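Local coordinates for protein arsenite methyltransferase (Chlamydomonas reinhardtii, PDB 5EVJ) that probably catalyses the transfer of methyl groups from S-adenosylmethionine to trivalent arsenic, giving mono-, di- and trimethylated arsenicals, at residues H310-N315 with G322-M327; I78-E83 with G295-H300; Y304-H309 with S326-S331. The protein carries 15 engineered substitutions. One frame throughout, in Å; residues are numbered along the deposited sequence.

Interaction 1: residues H310-N315 with G322-M327; sequences HRFVTN and GNTASM
H310 and F312 both reach from strand 310-313 to the same residue of the helix, T324. The two branches of T324 divide the work. Its hydroxyl lies beside the histidine and its methyl meets the phenylalanine. T324 CG2 lies anti to the backbone N, and from there it meets the edge of the F312 ring near the ring plane, with CZ at 4.0 Å. The F312 and T324 side chains run alongside one another, heading opposite ways. T324 OG1 approaches the imidazole of H310 obliquely, 3.4 Å from NE2. A water bridges the two, 3.1 Å from H310 NE2 and 3.0 Å from T324 OG1. Each polar group has a stronger partner elsewhere: H310 ND1 is hydrogen-bonded to D307 OD1, and T324 OG1 to R243 NH1. The bond at ND1 probably helps hold the imidazole with NE2 on the helix side. An alanine in place of H310 would probably leave the bridging water and D307 OD1 without their imidazole partner and open a gap beside T324. The contact joins the short antiparallel pair 303-305 and 310-313 to helix 322-329. F312 stacks edge-to-face with F337 of strand 337-340 and touches A291 and Y293 of strand 289-293. M318 of strand 318-320 touches both rings, and R243 of strand 243-249 also lies against H310.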
loop_
_atom_site.group_PDB
_atom_site.type_symbol
_atom_site.label_atom_id
_atom_site.label_comp_id
_atom_site.label_asym_id
_atom_site.label_seq_id
_atom_site.Cartn_x
_atom_site.Cartn_y
_atom_site.Cartn_z
ATOM N N HIS A 310 -1.904 -15.085 5.740
ATOM C CA HIS A 310 -1.807 -15.934 4.532
ATOM C C HIS A 310 -0.391 -15.967 4.044
ATOM O O HIS A 310 0.030 -15.085 3.292
ATOM C CB HIS A 310 -2.721 -15.437 3.393
ATOM C CG HIS A 310 -4.178 -15.439 3.740
ATOM N ND1 HIS A 310 -4.768 -14.432 4.471
ATOM C CD2 HIS A 310 -5.160 -16.338 3.463
ATOM C CE1 HIS A 310 -6.056 -14.698 4.614
ATOM N NE2 HIS A 310 -6.316 -15.852 4.010
ATOM N N ARG A 311 0.327 -17.000 4.445
ATOM C CA ARG A 311 1.675 -17.246 3.975
ATOM C C ARG A 311 1.649 -18.481 3.082
ATOM O O ARG A 311 1.175 -19.502 3.515
ATOM C CB ARG A 311 2.603 -17.484 5.166
ATOM C CG ARG A 311 3.991 -17.989 4.811
ATOM C CD ARG A 311 4.824 -17.858 6.069
ATOM N NE ARG A 311 6.184 -17.459 5.778
ATOM C CZ ARG A 311 7.167 -18.314 5.465
ATOM N NH1 ARG A 311 6.931 -19.644 5.423
ATOM N NH2 ARG A 311 8.397 -17.839 5.199
ATOM N N PHE A 312 2.147 -18.357 1.861
ATOM C CA PHE A 312 2.148 -19.394 0.868
ATOM C C PHE A 312 3.543 -19.893 0.738
ATOM O O PHE A 312 4.515 -19.098 0.464
ATOM C CB PHE A 312 1.784 -18.856 -0.525
ATOM C CG PHE A 312 0.366 -18.428 -0.628
ATOM C CD1 PHE A 312 -0.019 -17.137 -0.198
ATOM C CD2 PHE A 312 -0.605 -19.350 -1.043
ATOM C CE1 PHE A 312 -1.343 -16.781 -0.220
ATOM C CE2 PHE A 312 -1.952 -18.985 -1.039
ATOM C CZ PHE A 312 -2.307 -17.695 -0.639
ATOM N N VAL A 313 3.657 -21.210 0.882
ATOM C CA VAL A 313 4.944 -21.815 0.746
ATOM C C VAL A 313 5.029 -22.298 -0.687
ATOM O O VAL A 313 4.066 -22.894 -1.270
ATOM C CB VAL A 313 5.129 -22.913 1.800
ATOM C CG1 VAL A 313 6.479 -23.632 1.628
ATOM C CG2 VAL A 313 5.040 -22.304 3.221
ATOM N N THR A 314 6.182 -22.055 -1.284
ATOM C CA THR A 314 6.413 -22.518 -2.689
ATOM C C THR A 314 5.969 -23.951 -2.982
ATOM O O THR A 314 6.368 -24.859 -2.312
ATOM C CB THR A 314 7.884 -22.326 -3.001
ATOM O OG1 THR A 314 8.168 -20.937 -2.791
ATOM C CG2 THR A 314 8.255 -22.818 -4.439
ATOM N N ASN A 315 5.083 -24.113 -3.961
ATOM C CA ASN A 315 4.549 -25.346 -4.432
ATOM C C ASN A 315 3.698 -26.132 -3.468
ATOM O O ASN A 315 3.353 -27.290 -3.788
ATOM C CB ASN A 315 5.639 -26.163 -5.102
ATOM C CG ASN A 315 6.050 -25.553 -6.464
ATOM O OD1 ASN A 315 7.225 -25.445 -6.788
ATOM N ND2 ASN A 315 5.060 -25.154 -7.258
ATOM N N GLY A 322 -12.654 -17.133 -1.982
ATOM C CA GLY A 322 -12.784 -16.291 -3.225
ATOM C C GLY A 322 -11.865 -15.076 -3.227
ATOM O O GLY A 322 -11.128 -14.800 -4.224
ATOM N N ASN A 323 -11.812 -14.410 -2.088
ATOM C CA ASN A 323 -11.116 -13.127 -2.035
ATOM C C ASN A 323 -9.668 -13.333 -2.247
ATOM O O ASN A 323 -9.039 -12.699 -3.114
ATOM C CB ASN A 323 -11.352 -12.358 -0.709
ATOM C CG ASN A 323 -12.714 -11.644 -0.667
ATOM O OD1 ASN A 323 -13.503 -11.676 -1.641
ATOM N ND2 ASN A 323 -12.995 -10.991 0.469
ATOM N N THR A 324 -9.114 -14.189 -1.411
ATOM C CA THR A 324 -7.721 -14.503 -1.449
ATOM C C THR A 324 -7.392 -15.088 -2.840
ATOM O O THR A 324 -6.365 -14.730 -3.390
ATOM C CB THR A 324 -7.413 -15.569 -0.368
ATOM O OG1 THR A 324 -7.534 -14.932 0.924
ATOM C CG2 THR A 324 -5.969 -16.074 -0.578
ATOM N N ALA A 325 -8.239 -15.970 -3.386
ATOM C CA ALA A 325 -7.946 -16.515 -4.737
ATOM C C ALA A 325 -7.863 -15.361 -5.779
ATOM O O ALA A 325 -7.069 -15.399 -6.713
ATOM C CB ALA A 325 -8.970 -17.578 -5.175
ATOM N N SER A 326 -8.698 -14.347 -5.613
ATOM C CA SER A 326 -8.714 -13.196 -6.509
ATOM C C SER A 326 -7.437 -12.389 -6.300
ATOM O O SER A 326 -6.841 -11.896 -7.277
ATOM C CB SER A 326 -9.969 -12.277 -6.221
ATOM O OG SER A 326 -11.160 -12.887 -6.714
ATOM N N MET A 327 -7.062 -12.176 -5.042
ATOM C CA MET A 327 -5.911 -11.354 -4.771
ATOM C C MET A 327 -4.541 -11.854 -5.277
ATOM O O MET A 327 -3.603 -11.035 -5.500
ATOM C CB MET A 327 -5.791 -11.088 -3.270
ATOM C CG MET A 327 -7.023 -10.354 -2.695
ATOM S SD MET A 327 -7.033 -10.086 -0.898
ATOM C CE MET A 327 -8.637 -9.278 -0.685
HETATM O O HOH W 1 -8.405 -17.425 2.398
#

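Interaction 2: residues I78-E83 with G295-H300; sequences IPAGIE and GTIPGH
A80 CB packs against two residues of segment 295-300. It sits 3.7 Å from H300 NE2, approaching the imidazole obliquely, and 4.0 Å from I297 CG2. The same methyl of I297 lies 3.8 Å from G81 N. I297 CG2 is anti to the backbone N, which carries it to the A80-G81 peptide. G81 comes close to I297, with 5.6 Å between the CA atoms. At these backbone angles a CB on G81 would be jammed against the carbonyl O of A80. One water joins the two loops. It accepts from G81 N at 3.0 Å and donates to P298 O at 2.8 Å. A type II turn from I297 to H300 places the second loop, closed by the bond from H300 N to I297 O. Outside the turn, the hydroxyl of Y293 bonds to I297 N and H300 O, and H336 touches I297. The first loop is held by I78, P79 and I82, which pack on strand 163-169 of the methyltransferase domain. The direct contacts are small and largely apolar, although a sodium ion lies about 4 Å from the H300 side chain. The polar link runs through water, so the loops meet without a direct hydrogen bond.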
loop_
_atom_site.group_PDB
_atom_site.type_symbol
_atom_site.label_atom_id
_atom_site.label_comp_id
_atom_site.label_asym_id
_atom_site.label_seq_id
_atom_site.Cartn_x
_atom_site.Cartn_y
_atom_site.Cartn_z
ATOM N N ILE A 78 6.816 -0.348 -0.587
ATOM C CA ILE A 78 6.870 -0.814 -1.998
ATOM C C ILE A 78 6.693 -2.326 -1.973
ATOM O O ILE A 78 7.459 -2.978 -1.316
ATOM C CB ILE A 78 8.225 -0.490 -2.722
ATOM C CG1 ILE A 78 8.497 1.032 -2.790
ATOM C CG2 ILE A 78 8.237 -1.062 -4.145
ATOM C CD1 ILE A 78 9.168 1.600 -1.537
ATOM N N PRO A 79 5.686 -2.878 -2.685
ATOM C CA PRO A 79 5.450 -4.301 -2.621
ATOM C C PRO A 79 6.429 -5.010 -3.499
ATOM O O PRO A 79 6.879 -4.419 -4.483
ATOM C CB PRO A 79 4.063 -4.500 -3.248
ATOM C CG PRO A 79 3.627 -3.189 -3.750
ATOM C CD PRO A 79 4.601 -2.136 -3.333
ATOM N N ALA A 80 6.712 -6.277 -3.171
ATOM C CA ALA A 80 7.496 -7.155 -4.053
ATOM C C ALA A 80 6.620 -7.472 -5.271
ATOM O O ALA A 80 5.423 -7.257 -5.266
ATOM C CB ALA A 80 7.870 -8.438 -3.301
ATOM N N GLY A 81 7.189 -8.004 -6.327
ATOM C CA GLY A 81 6.371 -8.453 -7.483
ATOM C C GLY A 81 5.914 -7.465 -8.548
ATOM O O GLY A 81 4.978 -7.794 -9.346
ATOM N N ILE A 82 6.569 -6.303 -8.620
ATOM C CA ILE A 82 6.074 -5.195 -9.460
ATOM C C ILE A 82 6.941 -4.898 -10.700
ATOM O O ILE A 82 6.871 -3.844 -11.263
ATOM C CB ILE A 82 5.902 -3.845 -8.644
ATOM C CG1 ILE A 82 7.229 -3.308 -8.153
ATOM C CG2 ILE A 82 4.954 -4.017 -7.456
ATOM C CD1 ILE A 82 7.077 -2.060 -7.262
ATOM N N GLU A 83 7.752 -5.831 -11.133
ATOM C CA GLU A 83 8.527 -5.589 -12.338
ATOM C C GLU A 83 7.626 -5.165 -13.505
ATOM O O GLU A 83 6.633 -5.820 -13.760
ATOM C CB GLU A 83 9.341 -6.833 -12.728
ATOM C CG GLU A 83 9.936 -6.683 -14.131
ATOM C CD GLU A 83 11.399 -7.136 -14.237
ATOM O OE1 GLU A 83 11.631 -8.219 -14.843
ATOM O OE2 GLU A 83 12.305 -6.410 -13.721
ATOM N N GLY A 295 6.722 -19.690 -6.516
ATOM C CA GLY A 295 8.089 -19.425 -6.069
ATOM C C GLY A 295 8.888 -18.392 -6.847
ATOM O O GLY A 295 10.084 -18.180 -6.553
ATOM N N THR A 296 8.205 -17.699 -7.773
ATOM C CA THR A 296 8.843 -16.962 -8.822
ATOM C C THR A 296 8.926 -15.476 -8.508
ATOM O O THR A 296 9.344 -14.681 -9.337
ATOM C CB THR A 296 8.167 -17.199 -10.174
ATOM O OG1 THR A 296 6.744 -17.021 -10.057
ATOM C CG2 THR A 296 8.487 -18.688 -10.756
ATOM N N ILE A 297 8.544 -15.055 -7.315
ATOM C CA ILE A 297 8.618 -13.608 -7.082
ATOM C C ILE A 297 9.960 -13.311 -6.494
ATOM O O ILE A 297 10.291 -13.850 -5.431
ATOM C CB ILE A 297 7.533 -13.092 -6.177
ATOM C CG1 ILE A 297 6.215 -13.273 -6.871
ATOM C CG2 ILE A 297 7.864 -11.686 -5.623
ATOM C CD1 ILE A 297 5.033 -12.935 -5.999
ATOM N N PRO A 298 10.756 -12.492 -7.201
ATOM C CA PRO A 298 12.190 -12.291 -6.847
ATOM C C PRO A 298 12.348 -11.892 -5.399
ATOM O O PRO A 298 11.600 -11.023 -4.927
ATOM C CB PRO A 298 12.627 -11.129 -7.775
ATOM C CG PRO A 298 11.668 -11.214 -8.946
ATOM C CD PRO A 298 10.389 -11.856 -8.492
ATOM N N GLY A 299 13.314 -12.502 -4.705
ATOM C CA GLY A 299 13.485 -12.314 -3.259
ATOM C C GLY A 299 12.514 -13.091 -2.395
ATOM O O GLY A 299 12.575 -12.994 -1.162
ATOM N N HIS A 300 11.662 -13.895 -3.041
ATOM C CA HIS A 300 10.657 -14.755 -2.370
ATOM C C HIS A 300 10.520 -16.140 -2.976
ATOM O O HIS A 300 9.417 -16.602 -3.257
ATOM C CB HIS A 300 9.326 -14.068 -2.367
ATOM C CG HIS A 300 9.396 -12.752 -1.669
ATOM N ND1 HIS A 300 9.226 -12.634 -0.309
ATOM C CD2 HIS A 300 9.758 -11.524 -2.117
ATOM C CE1 HIS A 300 9.414 -11.370 0.046
ATOM N NE2 HIS A 300 9.726 -10.676 -1.038
HETATM O O HOH W 2 10.053 -8.935 -6.041
#

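Interaction 3: residues Y304-H309 with S326-S331; sequences YDLDDH and SMVGES
L306 carries this contact, setting both of its methyls against the end of helix 322-329. CD2 meets V328 CG1 at 3.8 Å, and CD1 lies 4.0 Å from the same V328 methyl. CD1 also touches M327 CB, at 4.1 Å. The leucine crosses both side chains at about a right angle. Its CG is anti to the backbone N (chi1 172°), which carries the fork off the corner of the chain and over to the helix. V328 holds CG1 anti to its carbonyl carbon and offers that branch alone to L306. This is the close, apolar part, and it is buried. F274 of strand 266-274 touches L306 and M327, while F337 and I339 of strand 337-340 back V328. The chain opens to solvent at D305 and at H309. Between them the buried D307 takes a bond from H309 N at its OD1, 2.8 Å, forming an Asx turn. L306 and D307 make a classic beta bulge opposite H310. D307 OD2 forms a salt bridge with R243, which probably helps keep this aspartate charged. The helix end is tied down differently. S331 OG gives its proton to M327 O at 2.6 Å, from above the carbonyl plane. S326 OG is hydrogen-bonded to E330 OE1 at 2.7 Å, above the carboxylate plane, and also to G322 O. Between the two segments the join rests on van der Waals contact, while R243 links D307 with T324 of the same helix.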
loop_
_atom_site.group_PDB
_atom_site.type_symbol
_atom_site.label_atom_id
_atom_site.label_comp_id
_atom_site.label_asym_id
_atom_site.label_seq_id
_atom_site.Cartn_x
_atom_site.Cartn_y
_atom_site.Cartn_z
ATOM N N TYR A 304 5.827 -16.718 0.107
ATOM C CA TYR A 304 5.314 -15.361 -0.074
ATOM C C TYR A 304 4.174 -15.021 0.911
ATOM O O TYR A 304 3.147 -15.741 1.008
ATOM C CB TYR A 304 4.738 -15.285 -1.462
ATOM C CG TYR A 304 4.128 -13.934 -1.730
ATOM C CD1 TYR A 304 4.942 -12.824 -1.947
ATOM C CD2 TYR A 304 2.748 -13.770 -1.775
ATOM C CE1 TYR A 304 4.386 -11.571 -2.193
ATOM C CE2 TYR A 304 2.183 -12.536 -2.051
ATOM C CZ TYR A 304 3.007 -11.441 -2.240
ATOM O OH TYR A 304 2.458 -10.213 -2.474
ATOM N N ASP A 305 4.339 -13.957 1.649
ATOM C CA ASP A 305 3.196 -13.401 2.422
ATOM C C ASP A 305 2.244 -12.495 1.631
ATOM O O ASP A 305 2.591 -11.342 1.326
ATOM C CB ASP A 305 3.714 -12.616 3.637
ATOM C CG ASP A 305 4.577 -13.505 4.592
ATOM O OD1 ASP A 305 4.154 -14.646 4.928
ATOM O OD2 ASP A 305 5.692 -13.065 4.936
ATOM N N LEU A 306 1.040 -12.981 1.337
ATOM C CA LEU A 306 -0.003 -12.091 0.882
ATOM C C LEU A 306 -0.292 -11.091 2.001
ATOM O O LEU A 306 -0.366 -9.875 1.794
ATOM C CB LEU A 306 -1.276 -12.870 0.562
ATOM C CG LEU A 306 -2.543 -12.023 0.256
ATOM C CD1 LEU A 306 -2.378 -11.177 -1.037
ATOM C CD2 LEU A 306 -3.714 -12.990 0.044
ATOM N N ASP A 307 -0.582 -11.594 3.189
ATOM C CA ASP A 307 -0.961 -10.686 4.300
ATOM C C ASP A 307 -0.596 -11.452 5.538
ATOM O O ASP A 307 -0.136 -12.589 5.420
ATOM C CB ASP A 307 -2.451 -10.315 4.278
ATOM C CG ASP A 307 -3.362 -11.518 4.236
ATOM O OD1 ASP A 307 -3.173 -12.459 5.049
ATOM O OD2 ASP A 307 -4.312 -11.524 3.404
ATOM N N ASP A 308 -0.831 -10.869 6.713
ATOM C CA ASP A 308 -0.368 -11.491 7.944
ATOM C C ASP A 308 -1.139 -12.746 8.364
ATOM O O ASP A 308 -0.767 -13.337 9.359
ATOM C CB ASP A 308 -0.366 -10.482 9.084
ATOM C CG ASP A 308 -1.764 -9.965 9.412
ATOM O OD1 ASP A 308 -2.780 -10.440 8.865
ATOM O OD2 ASP A 308 -1.829 -9.021 10.214
ATOM N N HIS A 309 -2.198 -13.126 7.628
ATOM C CA HIS A 309 -2.902 -14.446 7.850
ATOM C C HIS A 309 -2.750 -15.417 6.703
ATOM O O HIS A 309 -3.407 -16.457 6.674
ATOM C CB HIS A 309 -4.396 -14.228 8.133
ATOM C CG HIS A 309 -4.617 -13.407 9.357
ATOM N ND1 HIS A 309 -4.434 -13.907 10.632
ATOM C CD2 HIS A 309 -4.917 -12.099 9.510
ATOM C CE1 HIS A 309 -4.643 -12.956 11.515
ATOM N NE2 HIS A 309 -4.944 -11.848 10.864
ATOM N N SER A 326 -8.698 -14.347 -5.613
ATOM C CA SER A 326 -8.714 -13.196 -6.509
ATOM C C SER A 326 -7.437 -12.389 -6.300
ATOM O O SER A 326 -6.841 -11.896 -7.277
ATOM C CB SER A 326 -9.969 -12.277 -6.221
ATOM O OG SER A 326 -11.160 -12.887 -6.714
ATOM N N MET A 327 -7.062 -12.176 -5.042
ATOM C CA MET A 327 -5.911 -11.354 -4.771
ATOM C C MET A 327 -4.541 -11.854 -5.277
ATOM O O MET A 327 -3.603 -11.035 -5.500
ATOM C CB MET A 327 -5.791 -11.088 -3.270
ATOM C CG MET A 327 -7.023 -10.354 -2.695
ATOM S SD MET A 327 -7.033 -10.086 -0.898
ATOM C CE MET A 327 -8.637 -9.278 -0.685
ATOM N N VAL A 328 -4.388 -13.193 -5.334
ATOM C CA VAL A 328 -3.130 -13.786 -5.733
ATOM C C VAL A 328 -3.332 -14.323 -7.132
ATOM O O VAL A 328 -2.384 -14.424 -7.872
ATOM C CB VAL A 328 -2.650 -14.927 -4.787
ATOM C CG1 VAL A 328 -2.582 -14.377 -3.362
ATOM C CG2 VAL A 328 -3.508 -16.205 -4.928
ATOM N N GLY A 329 -4.568 -14.598 -7.545
ATOM C CA GLY A 329 -4.620 -15.194 -8.870
ATOM C C GLY A 329 -5.344 -14.432 -9.957
ATOM O O GLY A 329 -5.600 -15.024 -11.009
ATOM N N GLU A 330 -5.765 -13.191 -9.682
ATOM C CA GLU A 330 -6.594 -12.425 -10.662
ATOM C C GLU A 330 -6.075 -11.021 -10.641
ATOM O O GLU A 330 -6.615 -10.187 -11.280
ATOM C CB GLU A 330 -8.114 -12.389 -10.286
ATOM C CG GLU A 330 -8.969 -13.626 -10.683
ATOM C CD GLU A 330 -10.184 -13.871 -9.730
ATOM O OE1 GLU A 330 -10.899 -12.910 -9.425
ATOM O OE2 GLU A 330 -10.432 -15.021 -9.227
ATOM N N SER A 331 -5.048 -10.775 -9.851
ATOM C CA SER A 331 -4.373 -9.513 -9.771
ATOM C C SER A 331 -3.059 -9.525 -10.562
ATOM O O SER A 331 -2.768 -10.439 -11.345
ATOM C CB SER A 331 -4.010 -9.266 -8.322
ATOM O OG SER A 331 -2.922 -10.161 -7.907
#

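Interactions 1 and 3 form one continuous patch, their centres about 5 Å apart. They share helix 322-329 and the hairpin of strands 303-305 and 310-313. A probable hydrogen bond, F312 O to Y304 N at 2.7 Å, links them directly, and T324 CG2 lies 3.9 Å from L306 CD2. Interaction 2 lies farther off, its centre about 14 Å from that of interaction 1 and 12 Å from that of interaction 3. It joins the patch through I297 CD1, 4.1 Å from Y304 CD1, and through packing of T314 on G295. A bound sodium ion is about 4 Å from the H300 side chain, but about 10 Å from the F312 side chain and 13 Å from that of L306.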